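Local coordinates for uncharacterized protein (Staphylococcus aureus subsp. aureus, PDB 3H04) that is of unknown function but has an alpha/beta-hydrolase fold and probably acts as a serine hydrolase related to the feruloyl esterases, at residues 8-13 / 66-71; 15-20 / 163-168; 84-89 / 96-101; 213-218 / 259-264; 230-233 / 237-240. All blocks are in the same frame, centred on the assembly; numbering follows the deposited sequence.

Contact 1 (8-13 / 66-71); sequences VITKDA and SYRLLP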
# COMPACT_ATOMS: atom_id res chain seq x y z
N VAL A 8 5.96 -4.29 -17.03
CA VAL A 8 4.94 -5.24 -17.34
C VAL A 8 3.99 -4.50 -18.25
O VAL A 8 3.61 -3.36 -17.97
CB VAL A 8 4.17 -5.71 -16.10
CG1 VAL A 8 3.19 -6.77 -16.53
CG2 VAL A 8 5.13 -6.28 -15.03
N ILE A 9 3.65 -5.15 -19.35
CA ILE A 9 2.72 -4.61 -20.34
C ILE A 9 1.32 -5.13 -19.98
O ILE A 9 1.11 -6.33 -19.95
CB ILE A 9 3.11 -5.07 -21.75
CG1 ILE A 9 4.46 -4.47 -22.23
CG2 ILE A 9 2.00 -4.70 -22.75
CD1 ILE A 9 4.68 -3.00 -21.74
N THR A 10 0.39 -4.23 -19.66
CA THR A 10 -1.00 -4.61 -19.29
C THR A 10 -1.86 -5.17 -20.50
O THR A 10 -1.45 -5.01 -21.67
CB THR A 10 -1.72 -3.42 -18.66
OG1 THR A 10 -1.97 -2.41 -19.67
CG2 THR A 10 -0.84 -2.83 -17.48
N LYS A 11 -3.04 -5.74 -20.21
CA LYS A 11 -3.98 -6.17 -21.28
C LYS A 11 -4.30 -5.06 -22.25
O LYS A 11 -4.58 -5.34 -23.43
CB LYS A 11 -5.32 -6.67 -20.71
CG LYS A 11 -5.36 -8.12 -20.35
CD LYS A 11 -5.48 -9.03 -21.58
CE LYS A 11 -5.49 -10.53 -21.22
NZ LYS A 11 -5.41 -11.36 -22.49
N ASP A 12 -4.38 -3.82 -21.74
CA ASP A 12 -4.62 -2.67 -22.56
C ASP A 12 -3.35 -1.97 -23.08
O ASP A 12 -3.45 -0.88 -23.57
CB ASP A 12 -5.61 -1.67 -21.91
CG ASP A 12 -5.10 -1.05 -20.63
OD1 ASP A 12 -4.58 -1.75 -19.74
OD2 ASP A 12 -5.28 0.16 -20.47
N ALA A 13 -2.21 -2.64 -23.05
CA ALA A 13 -1.00 -2.18 -23.72
C ALA A 13 -0.37 -1.00 -22.99
O ALA A 13 0.30 -0.19 -23.62
CB ALA A 13 -1.29 -1.82 -25.17
N SER A 66 4.40 -0.48 -9.63
CA SER A 66 3.60 0.68 -9.99
C SER A 66 2.22 0.25 -10.43
O SER A 66 2.02 -0.90 -10.86
CB SER A 66 4.31 1.47 -11.08
OG SER A 66 5.52 2.01 -10.51
N TYR A 67 1.26 1.17 -10.28
CA TYR A 67 -0.10 0.96 -10.76
C TYR A 67 -0.65 2.32 -11.17
O TYR A 67 -0.20 3.34 -10.67
CB TYR A 67 -0.98 0.34 -9.66
CG TYR A 67 -0.95 1.10 -8.37
CD1 TYR A 67 -1.86 2.13 -8.14
CD2 TYR A 67 -0.03 0.81 -7.39
CE1 TYR A 67 -1.83 2.85 -6.94
CE2 TYR A 67 -0.00 1.51 -6.17
CZ TYR A 67 -0.91 2.52 -5.97
OH TYR A 67 -0.86 3.24 -4.82
N ARG A 68 -1.64 2.32 -12.06
CA ARG A 68 -2.30 3.57 -12.49
C ARG A 68 -3.14 4.14 -11.34
O ARG A 68 -3.76 3.44 -10.56
CB ARG A 68 -3.07 3.34 -13.79
CG ARG A 68 -2.15 3.28 -15.02
CD ARG A 68 -2.89 2.85 -16.28
NE ARG A 68 -3.17 1.42 -16.30
CZ ARG A 68 -3.75 0.81 -17.33
NH1 ARG A 68 -4.14 1.51 -18.40
NH2 ARG A 68 -3.96 -0.49 -17.29
N LEU A 69 -3.13 5.45 -11.19
CA LEU A 69 -3.80 6.08 -10.09
C LEU A 69 -5.23 6.49 -10.36
O LEU A 69 -5.62 6.80 -11.51
CB LEU A 69 -2.99 7.31 -9.68
CG LEU A 69 -1.53 7.05 -9.31
CD1 LEU A 69 -0.71 8.39 -9.22
CD2 LEU A 69 -1.34 6.18 -8.06
N LEU A 70 -6.02 6.57 -9.28
CA LEU A 70 -7.28 7.31 -9.33
C LEU A 70 -6.99 8.81 -9.45
O LEU A 70 -5.97 9.26 -8.98
CB LEU A 70 -8.14 7.07 -8.10
CG LEU A 70 -8.38 5.67 -7.55
CD1 LEU A 70 -8.97 5.90 -6.17
CD2 LEU A 70 -9.31 4.89 -8.44
N PRO A 71 -7.89 9.60 -10.07
CA PRO A 71 -9.20 9.20 -10.58
C PRO A 71 -9.23 8.87 -12.07
O PRO A 71 -10.29 8.65 -12.62
CB PRO A 71 -10.02 10.45 -10.30
CG PRO A 71 -9.05 11.57 -10.63
CD PRO A 71 -7.75 11.06 -10.02

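Contact 2 (15-20 / 163-168); sequences ALPYTI and PVVQDQ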
# COMPACT_ATOMS: atom_id res chain seq x y z
N ALA A 15 2.31 0.40 -20.13
CA ALA A 15 3.53 -0.04 -19.44
C ALA A 15 3.48 0.27 -17.93
O ALA A 15 3.18 1.42 -17.52
CB ALA A 15 4.81 0.57 -20.12
N LEU A 16 3.66 -0.75 -17.08
CA LEU A 16 3.77 -0.53 -15.65
C LEU A 16 5.20 -0.81 -15.29
O LEU A 16 5.60 -1.96 -15.34
CB LEU A 16 2.89 -1.48 -14.82
CG LEU A 16 1.40 -1.28 -15.00
CD1 LEU A 16 0.65 -2.36 -14.19
CD2 LEU A 16 0.99 0.16 -14.62
N PRO A 17 5.99 0.23 -14.98
CA PRO A 17 7.38 -0.00 -14.60
C PRO A 17 7.46 -0.64 -13.22
O PRO A 17 6.55 -0.46 -12.40
CB PRO A 17 7.99 1.42 -14.54
CG PRO A 17 6.75 2.32 -14.26
CD PRO A 17 5.65 1.67 -15.05
N TYR A 18 8.50 -1.43 -13.00
CA TYR A 18 8.87 -1.84 -11.67
C TYR A 18 10.38 -1.93 -11.59
O TYR A 18 11.03 -2.08 -12.63
CB TYR A 18 8.16 -3.11 -11.19
CG TYR A 18 8.51 -4.40 -11.89
CD1 TYR A 18 9.57 -5.19 -11.45
CD2 TYR A 18 7.76 -4.84 -12.98
CE1 TYR A 18 9.89 -6.39 -12.07
CE2 TYR A 18 8.09 -6.03 -13.62
CZ TYR A 18 9.14 -6.79 -13.14
OH TYR A 18 9.40 -7.96 -13.75
N THR A 19 10.90 -1.72 -10.38
CA THR A 19 12.33 -1.78 -10.07
C THR A 19 12.61 -2.88 -9.06
O THR A 19 11.82 -3.15 -8.13
CB THR A 19 12.88 -0.47 -9.47
OG1 THR A 19 12.27 -0.25 -8.17
CG2 THR A 19 12.57 0.71 -10.36
N ILE A 20 13.72 -3.55 -9.27
CA ILE A 20 14.20 -4.55 -8.34
C ILE A 20 15.53 -4.06 -7.82
O ILE A 20 16.44 -3.74 -8.60
CB ILE A 20 14.42 -5.93 -9.02
CG1 ILE A 20 13.10 -6.44 -9.63
CG2 ILE A 20 15.06 -6.96 -8.02
CD1 ILE A 20 13.16 -7.91 -10.03
N PRO A 163 -3.97 8.33 -17.85
CA PRO A 163 -3.51 7.77 -16.55
C PRO A 163 -2.02 7.85 -16.36
O PRO A 163 -1.28 7.76 -17.33
CB PRO A 163 -3.94 6.30 -16.64
CG PRO A 163 -5.08 6.29 -17.64
CD PRO A 163 -4.67 7.31 -18.66
N VAL A 164 -1.61 7.94 -15.08
CA VAL A 164 -0.25 8.06 -14.66
C VAL A 164 0.03 7.01 -13.59
O VAL A 164 -0.89 6.54 -12.94
CB VAL A 164 0.05 9.50 -14.07
CG1 VAL A 164 0.09 10.56 -15.21
CG2 VAL A 164 -0.92 9.87 -12.97
N VAL A 165 1.30 6.65 -13.40
CA VAL A 165 1.67 5.78 -12.28
C VAL A 165 2.39 6.52 -11.16
O VAL A 165 2.71 5.92 -10.15
CB VAL A 165 2.51 4.55 -12.69
CG1 VAL A 165 1.82 3.77 -13.77
CG2 VAL A 165 3.91 4.99 -13.16
N GLN A 166 2.60 7.81 -11.33
CA GLN A 166 3.18 8.64 -10.31
C GLN A 166 2.74 10.09 -10.54
O GLN A 166 2.27 10.45 -11.63
CB GLN A 166 4.71 8.50 -10.29
CG GLN A 166 5.38 9.05 -11.56
CD GLN A 166 6.90 9.03 -11.49
OE1 GLN A 166 7.50 9.22 -10.44
NE2 GLN A 166 7.52 8.80 -12.61
N ASP A 167 2.88 10.91 -9.52
CA ASP A 167 2.48 12.31 -9.62
C ASP A 167 3.12 12.93 -10.84
O ASP A 167 4.35 12.79 -11.06
CB ASP A 167 2.92 13.15 -8.38
CG ASP A 167 2.33 12.66 -7.09
OD1 ASP A 167 1.38 11.85 -7.12
OD2 ASP A 167 2.88 13.02 -6.03
N GLN A 168 2.30 13.59 -11.65
CA GLN A 168 2.76 14.39 -12.80
C GLN A 168 2.95 15.87 -12.46
O GLN A 168 3.52 16.65 -13.25
CB GLN A 168 1.80 14.17 -14.01
CG GLN A 168 0.59 15.09 -14.14
CD GLN A 168 -0.45 14.89 -13.06
OE1 GLN A 168 -0.40 13.93 -12.25
NE2 GLN A 168 -1.42 15.81 -13.04

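Contact 3 (84-89 / 96-101); sequences ASFDAI and CPIFTF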
# COMPACT_ATOMS: atom_id res chain seq x y z
N ALA A 84 -1.23 -7.83 -12.22
CA ALA A 84 -0.41 -8.08 -13.43
C ALA A 84 1.06 -7.87 -13.06
O ALA A 84 1.90 -8.65 -13.44
CB ALA A 84 -0.81 -7.18 -14.58
N SER A 85 1.36 -6.86 -12.24
CA SER A 85 2.74 -6.61 -11.84
C SER A 85 3.18 -7.69 -10.85
O SER A 85 4.26 -8.29 -11.01
CB SER A 85 2.93 -5.20 -11.26
OG SER A 85 2.52 -4.21 -12.23
N PHE A 86 2.34 -7.97 -9.86
CA PHE A 86 2.65 -9.05 -8.94
C PHE A 86 2.97 -10.36 -9.65
O PHE A 86 3.97 -10.99 -9.30
CB PHE A 86 1.58 -9.29 -7.88
CG PHE A 86 2.00 -10.35 -6.88
CD1 PHE A 86 2.94 -10.05 -5.90
CD2 PHE A 86 1.55 -11.65 -7.01
CE1 PHE A 86 3.36 -11.02 -4.99
CE2 PHE A 86 1.99 -12.65 -6.10
CZ PHE A 86 2.89 -12.32 -5.09
N ASP A 87 2.15 -10.77 -10.63
CA ASP A 87 2.33 -12.07 -11.31
C ASP A 87 3.56 -12.13 -12.15
O ASP A 87 4.23 -13.18 -12.24
CB ASP A 87 1.13 -12.44 -12.16
CG ASP A 87 -0.11 -12.70 -11.33
OD1 ASP A 87 0.07 -13.02 -10.14
OD2 ASP A 87 -1.24 -12.53 -11.86
N ALA A 88 3.88 -11.01 -12.78
CA ALA A 88 5.13 -10.90 -13.52
C ALA A 88 6.31 -11.01 -12.56
O ALA A 88 7.28 -11.68 -12.84
CB ALA A 88 5.18 -9.61 -14.30
N ILE A 89 6.21 -10.40 -11.38
CA ILE A 89 7.29 -10.53 -10.38
C ILE A 89 7.36 -11.92 -9.79
O ILE A 89 8.46 -12.48 -9.70
CB ILE A 89 7.16 -9.46 -9.23
CG1 ILE A 89 7.26 -8.06 -9.82
CG2 ILE A 89 8.24 -9.70 -8.10
CD1 ILE A 89 6.38 -6.96 -9.03
N CYS A 96 10.97 -19.27 -4.51
CA CYS A 96 11.55 -18.39 -3.51
C CYS A 96 10.45 -17.74 -2.61
O CYS A 96 9.34 -17.51 -3.09
CB CYS A 96 12.44 -17.39 -4.26
SG CYS A 96 12.99 -16.02 -3.27
N PRO A 97 10.73 -17.51 -1.31
CA PRO A 97 9.69 -16.90 -0.47
C PRO A 97 9.34 -15.52 -0.98
O PRO A 97 10.22 -14.81 -1.43
CB PRO A 97 10.37 -16.79 0.90
CG PRO A 97 11.37 -17.99 0.89
CD PRO A 97 11.90 -17.92 -0.51
N ILE A 98 8.07 -15.17 -0.92
CA ILE A 98 7.61 -13.87 -1.43
C ILE A 98 6.66 -13.21 -0.41
O ILE A 98 5.81 -13.88 0.20
CB ILE A 98 7.02 -14.04 -2.87
CG1 ILE A 98 6.73 -12.70 -3.53
CG2 ILE A 98 5.80 -14.96 -2.88
CD1 ILE A 98 6.59 -12.80 -5.08
N PHE A 99 6.84 -11.90 -0.22
CA PHE A 99 6.07 -11.09 0.69
C PHE A 99 5.53 -9.82 0.02
O PHE A 99 6.16 -9.28 -0.90
CB PHE A 99 6.97 -10.67 1.86
CG PHE A 99 7.65 -11.85 2.53
CD1 PHE A 99 7.02 -12.52 3.54
CD2 PHE A 99 8.90 -12.30 2.11
CE1 PHE A 99 7.62 -13.61 4.15
CE2 PHE A 99 9.48 -13.36 2.69
CZ PHE A 99 8.86 -14.01 3.73
N THR A 100 4.43 -9.32 0.55
CA THR A 100 3.93 -7.99 0.16
C THR A 100 4.13 -7.03 1.33
O THR A 100 3.98 -7.40 2.51
CB THR A 100 2.48 -8.02 -0.33
OG1 THR A 100 1.61 -8.60 0.67
CG2 THR A 100 2.39 -8.87 -1.66
N PHE A 101 4.55 -5.83 1.00
CA PHE A 101 4.85 -4.79 1.97
C PHE A 101 4.19 -3.57 1.40
O PHE A 101 4.57 -3.15 0.31
CB PHE A 101 6.37 -4.59 2.11
CG PHE A 101 6.76 -3.34 2.87
CD1 PHE A 101 5.91 -2.79 3.81
CD2 PHE A 101 7.97 -2.72 2.62
CE1 PHE A 101 6.27 -1.67 4.56
CE2 PHE A 101 8.34 -1.56 3.32
CZ PHE A 101 7.50 -1.05 4.30

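Contact 4 (213-218 / 259-264); sequences FIAHCN and ITIYRK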
# COMPACT_ATOMS: atom_id res chain seq x y z
N PHE A 213 2.51 -8.59 9.63
CA PHE A 213 3.19 -7.61 10.54
C PHE A 213 2.44 -6.29 10.44
O PHE A 213 2.25 -5.79 9.33
CB PHE A 213 4.64 -7.46 10.15
CG PHE A 213 5.46 -6.55 11.04
CD1 PHE A 213 6.29 -7.08 11.99
CD2 PHE A 213 5.36 -5.14 10.93
CE1 PHE A 213 7.05 -6.26 12.83
CE2 PHE A 213 6.12 -4.32 11.76
CZ PHE A 213 6.96 -4.88 12.73
N ILE A 214 2.00 -5.71 11.55
CA ILE A 214 1.21 -4.47 11.52
C ILE A 214 1.96 -3.42 12.30
O ILE A 214 2.40 -3.71 13.42
CB ILE A 214 -0.19 -4.66 12.10
CG1 ILE A 214 -0.90 -5.82 11.33
CG2 ILE A 214 -0.95 -3.29 12.11
CD1 ILE A 214 -2.20 -6.39 11.98
N ALA A 215 2.11 -2.20 11.72
CA ALA A 215 2.62 -1.02 12.48
C ALA A 215 1.58 0.08 12.23
O ALA A 215 1.25 0.35 11.04
CB ALA A 215 4.02 -0.59 12.03
N HIS A 216 1.06 0.67 13.28
CA HIS A 216 0.00 1.63 13.17
C HIS A 216 -0.04 2.56 14.38
O HIS A 216 0.10 2.10 15.43
CB HIS A 216 -1.31 0.88 13.00
CG HIS A 216 -2.38 1.65 12.32
ND1 HIS A 216 -3.32 1.06 11.52
CD2 HIS A 216 -2.69 2.96 12.35
CE1 HIS A 216 -4.15 1.98 11.07
NE2 HIS A 216 -3.78 3.14 11.56
N CYS A 217 -0.14 3.86 14.18
CA CYS A 217 -0.22 4.81 15.29
C CYS A 217 -1.60 4.80 15.89
O CYS A 217 -2.61 4.87 15.15
CB CYS A 217 0.05 6.21 14.79
SG CYS A 217 1.78 6.40 14.26
N ASN A 218 -1.69 4.79 17.22
CA ASN A 218 -3.02 4.84 17.80
C ASN A 218 -3.81 6.09 17.46
O ASN A 218 -5.02 6.01 17.42
CB ASN A 218 -3.04 4.62 19.33
CG ASN A 218 -1.94 5.32 20.02
OD1 ASN A 218 -1.49 6.40 19.60
ND2 ASN A 218 -1.50 4.74 21.12
N ILE A 259 13.47 3.11 12.46
CA ILE A 259 14.49 2.13 12.11
C ILE A 259 14.24 0.86 12.92
O ILE A 259 14.32 -0.25 12.40
CB ILE A 259 15.94 2.68 12.40
CG1 ILE A 259 16.31 3.76 11.37
CG2 ILE A 259 16.97 1.58 12.43
CD1 ILE A 259 16.18 3.34 9.93
N THR A 260 13.92 1.02 14.19
CA THR A 260 13.68 -0.14 15.04
C THR A 260 12.56 -1.03 14.54
O THR A 260 12.68 -2.26 14.56
CB THR A 260 13.43 0.31 16.49
OG1 THR A 260 14.66 0.81 16.97
CG2 THR A 260 12.95 -0.82 17.37
N ILE A 261 11.47 -0.41 14.13
CA ILE A 261 10.34 -1.11 13.52
C ILE A 261 10.73 -1.82 12.20
O ILE A 261 10.35 -2.95 12.00
CB ILE A 261 9.13 -0.15 13.36
CG1 ILE A 261 8.60 0.17 14.79
CG2 ILE A 261 8.01 -0.80 12.45
CD1 ILE A 261 7.48 1.21 14.89
N TYR A 262 11.49 -1.17 11.35
CA TYR A 262 12.02 -1.81 10.13
C TYR A 262 12.91 -3.02 10.44
O TYR A 262 12.83 -4.02 9.74
CB TYR A 262 12.77 -0.82 9.19
CG TYR A 262 11.83 -0.06 8.27
CD1 TYR A 262 11.26 1.15 8.66
CD2 TYR A 262 11.46 -0.59 7.04
CE1 TYR A 262 10.35 1.81 7.82
CE2 TYR A 262 10.55 0.06 6.18
CZ TYR A 262 9.99 1.28 6.59
OH TYR A 262 9.10 1.94 5.80
N ARG A 263 13.74 -2.92 11.47
CA ARG A 263 14.53 -4.07 11.90
C ARG A 263 13.64 -5.20 12.42
O ARG A 263 13.90 -6.33 12.11
CB ARG A 263 15.55 -3.69 12.96
CG ARG A 263 16.70 -2.91 12.36
CD ARG A 263 17.77 -2.70 13.39
NE ARG A 263 18.77 -1.72 12.96
CZ ARG A 263 19.68 -1.93 11.99
NH1 ARG A 263 19.72 -3.07 11.31
NH2 ARG A 263 20.56 -0.97 11.72
N LYS A 264 12.56 -4.86 13.12
CA LYS A 264 11.57 -5.85 13.52
C LYS A 264 10.86 -6.51 12.32
O LYS A 264 10.50 -7.67 12.38
CB LYS A 264 10.51 -5.23 14.43
CG LYS A 264 10.98 -4.76 15.77
CD LYS A 264 9.80 -4.17 16.51
CE LYS A 264 10.15 -3.83 17.93
NZ LYS A 264 9.98 -5.00 18.74

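Contact 5 (230-233 / 237-240); sequences HIMN and HSTF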
# COMPACT_ATOMS: atom_id res chain seq x y z
N HIS A 230 -9.17 -4.61 13.53
CA HIS A 230 -10.06 -5.49 12.74
C HIS A 230 -9.31 -6.70 12.14
O HIS A 230 -9.81 -7.84 12.18
CB HIS A 230 -10.77 -4.74 11.62
CG HIS A 230 -11.62 -5.62 10.74
ND1 HIS A 230 -12.74 -6.28 11.20
CD2 HIS A 230 -11.51 -5.96 9.43
CE1 HIS A 230 -13.27 -6.99 10.23
NE2 HIS A 230 -12.56 -6.80 9.14
N ILE A 231 -8.13 -6.45 11.59
CA ILE A 231 -7.35 -7.53 10.98
C ILE A 231 -6.90 -8.51 12.09
O ILE A 231 -7.10 -9.72 11.97
CB ILE A 231 -6.16 -6.93 10.21
CG1 ILE A 231 -6.69 -6.22 8.97
CG2 ILE A 231 -5.21 -8.01 9.78
CD1 ILE A 231 -5.77 -5.23 8.39
N MET A 232 -6.44 -7.95 13.19
CA MET A 232 -6.02 -8.74 14.35
C MET A 232 -7.17 -9.50 15.00
O MET A 232 -6.92 -10.44 15.77
CB MET A 232 -5.41 -7.83 15.43
CG MET A 232 -4.44 -6.80 14.90
SD MET A 232 -2.72 -7.13 15.30
CE MET A 232 -2.79 -6.81 17.04
N ASN A 233 -8.42 -9.08 14.79
CA ASN A 233 -9.56 -9.89 15.21
C ASN A 233 -9.75 -11.23 14.47
O ASN A 233 -10.56 -12.05 14.88
CB ASN A 233 -10.86 -9.06 15.14
CG ASN A 233 -10.91 -7.91 16.19
OD1 ASN A 233 -10.09 -7.82 17.11
ND2 ASN A 233 -11.86 -7.01 16.01
N HIS A 237 -1.81 -15.27 12.58
CA HIS A 237 -0.48 -14.90 13.02
C HIS A 237 -0.29 -13.43 12.77
O HIS A 237 -0.37 -13.00 11.58
CB HIS A 237 0.59 -15.69 12.24
CG HIS A 237 0.38 -17.16 12.25
ND1 HIS A 237 -0.14 -17.86 11.17
CD2 HIS A 237 0.58 -18.07 13.22
CE1 HIS A 237 -0.23 -19.14 11.48
NE2 HIS A 237 0.20 -19.30 12.71
N SER A 238 -0.07 -12.67 13.86
CA SER A 238 0.18 -11.23 13.74
C SER A 238 1.24 -10.78 14.70
O SER A 238 1.50 -11.39 15.72
CB SER A 238 -1.11 -10.36 13.89
OG SER A 238 -1.71 -10.43 15.20
N THR A 239 1.89 -9.69 14.34
CA THR A 239 2.82 -8.98 15.19
C THR A 239 2.38 -7.54 15.02
O THR A 239 2.15 -7.11 13.86
CB THR A 239 4.30 -9.16 14.70
OG1 THR A 239 4.68 -10.54 14.79
CG2 THR A 239 5.31 -8.32 15.51
N PHE A 240 2.24 -6.83 16.12
CA PHE A 240 1.61 -5.52 16.13
C PHE A 240 2.51 -4.53 16.90
O PHE A 240 2.79 -4.70 18.11
CB PHE A 240 0.25 -5.63 16.78
CG PHE A 240 -0.64 -4.41 16.65
CD1 PHE A 240 -0.40 -3.38 15.73
CD2 PHE A 240 -1.77 -4.33 17.47
CE1 PHE A 240 -1.28 -2.25 15.66
CE2 PHE A 240 -2.67 -3.25 17.38
CZ PHE A 240 -2.41 -2.20 16.46

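Contact 1 (8-13 / 66-71)
The guanidinium group of R68 and the carboxylate of D12 meet edge to edge, their planes only 18° apart, while the T10 hydroxyl approaches the guanidinium obliquely. R68 presents its outer edge, so that its two terminal nitrogens each take one carboxylate oxygen in an end-on, bidentate salt bridge. NH1 of R68 gives a nearly straight bond to OD2 of D12 at 2.7 Å, and NH2 of R68 reaches OD1 of D12 at 2.8 Å with somewhat more bend. Both oxygens use their syn lone pairs, the usual choice for a forked ion pair. The carboxylate is set by the type I turn T10 to A13 that follows strand 4-9, closed by the backbone bond from A13 N to T10 O. Within this turn OG1 of T10, itself hydrogen-bonded to the backbone N of F14, donates to OD1 of D12 at 2.7 Å, arriving from above the carboxylate plane and thus from a direction the arginine does not use. A chi1 of 65° places CG of D12 between its own backbone N and carbonyl carbon, which keeps the acid close to the threonine. From the other side R68 extends from the loop after strand 60-65 and bends at chi3. One arginine therefore ties the edge-strand turn to helix 75-91, with D12 at its NH1/NH2 edge and D81 paired to NE. R68 is buried while D12 lies on the surface side; the two acids probably stabilise the guanidinium charge, and the two donors on OD1 of D12 would be expected to hold that carboxylate ionised and fixed in rotation.

Contact 2 (15-20 / 163-168)
L16 is the first residue of strand 15-21 to meet the loop 163-168, and it does so with a single methyl group. Its CD2 lies 3.8 Å from CG1 of V165, the two side chains passing each other at a slant. A chi1 of -66° puts CG of the leucine beside its backbone N, and from there the branch divides its work: CD2 turns to the valine, while CD1 packs on S85 of helix 75-91. Next along the strand, the CB of P17 is directed toward the loop, and its ring follows with CG and CD nearest V165. CG at the far end of the P17 ring stands 4.1 Å from CG2 of V165, the two side chains reaching toward each other. V165 thus spreads its two methyls over consecutive residues, one for the buried leucine and one for the exposed proline, an apolar contact resting on a single residue of the loop. With CA atoms of L16 and V165 7.5 Å apart, the loop does not pair with the strand as another strand would; side chains alone bridge the gap. Beyond P17 the strand turns to other partners, Y18 packing on I89 of helix 75-91. The loop, which runs between helices 152-156 and 173-182, is anchored by V164, whose backbone pairs with L69. Strand 15-21 itself lies in the sheet between strands 4-9 and 60-65; V165 meets it near its start, while S85 and D81 of helix 75-91 pack on L16.

Contact 3 (84-89 / 96-101)
F86 and I98 face each other from opposite directions, the phenyl ring coming off helix 75-91 and the isoleucine rising from strand 98-103. The ring meets the aliphatic chain with its outer atoms: CE1 of F86 is 3.7 Å from CD1 of I98, and CZ of F86 lies equally close to that methyl. CG1 of I98 follows at 4.0 Å from CE1 of F86, which means that the last two carbons of the isoleucine, and not its CG2 branch, carry the contact. Both side chains owe this reach to the same torsion: with chi1 at -176° in F86 and -171° in I98, each extends opposite its own backbone N and spans the gap between helix and strand. T100, two residues further along the strand, adds a second and lighter touch through CG2, 4.1 Å from CE1 of F86. Both methyls, CD1 of I98 and CG2 of T100, approach the ring obliquely. OG1 of T100 has a separate task, hydrogen-bonded to the carbonyl oxygen of S110 in helix 105-116. I98 points to the helix, T100 lies to the side and reaches it with CG2 alone, and F99 between them turns away and packs on helix 256-273. F86 also lies on V33 of strand 30-35, the neighbour of 98-103 in the sheet, and on R117 and I119 of the loop leading to strand 121-125. Around strand 98-103, helix 75-91 packs on one face and helix 256-273 on the other.

Contact 4 (213-218 / 259-264)
F213, A215 and I261, all buried, form the inner part of this contact, where segment 259-264 of helix 256-273 runs nearly antiparallel to segment 213-217 of the strand. The segment axes make an angle of 164° and approach to 10.3 Å, a separation filled by side chains. I261 serves both strand residues with one methyl: its CG2 lies 4.0 Å from CB of A215 and 4.1 Å from CE2 of F213, whose ring crosses the isoleucine obliquely. The CA atoms of A215 and I261 are 7.8 Å apart, consistent with the small alanine at this point, and F250 and F125 close the same apolar layer. At the partly exposed margin the ring of F213 meets K264, the two side chains crossing at about a right angle. Only the root of the lysine side chain takes part, its CB standing 3.9 Å from CE1 of F213. From there the chain leads away, bending at chi4. CE1 of F213 also rests 3.8 Å from the backbone O of K264, packed against the helix main chain. The chemistry is thus that of an amphipathic helix: aliphatic and aromatic carbon fill the space between sheet and helix, while the lysine keeps its charge at the margin, where the long, weak ion pair of NZ with E241 of strand 238-243 would be expected to offset it only modestly.

Contact 5 (230-233 / 237-240)
Helix 226-232 brings the CA of M232 within 6.7 Å of the CA of S238, where the chain enters edge strand 238-243. These elements close a beta-alpha-beta crossover, strand 212-217, helix 226-232 and strand 238-243, at the end of the sheet. M232 carries the whole helix side of the contact. Its side chain bends at chi2, which brings the sulfur round to the strand instead of letting the chain run straight on. The sulfur makes a Met-aromatic contact: SD of M232 lies 4.2 Å from the centre of the F240 ring, 37° off the ring normal, an oblique approach. The position of the terminal methyl is doubtful, being modelled too near the ring, and the fine detail around it, the sulfur included, should be read with caution. S238 and F240, alternate residues of the strand, both point to the helix, while T239 between them turns away and packs on F213. I214 of the adjoining strand packs against both M232 and F240, giving the crossover a common apolar patch. At the strand's beginning, the chi1 of S238, 65°, sets its hydroxyl beside the thioether, OG of S238 standing 3.5 Å from SD of M232.

All five contacts reach one mixed sheet, and together they sample it from edge to edge. Contacts 1 and 2 lie about 8 Å apart between centres at the end formed by strands 4-9 and 15-21, and their segments alternate along the chain. Contact 3, nested within the loop closed by contact 2, is about 16 Å from each of them between centres, and its helix 75-91 also packs on residues of both. Contacts 4 and 5 sit at the far end, about 13 Å apart between centres, with 5 nested inside 4 and strands 212-217 and 238-243 adjacent. The contacts thus occupy both ends of an alpha/beta-hydrolase sheet, with strand 98-103 and the probable nucleophile elbow that follows it in between.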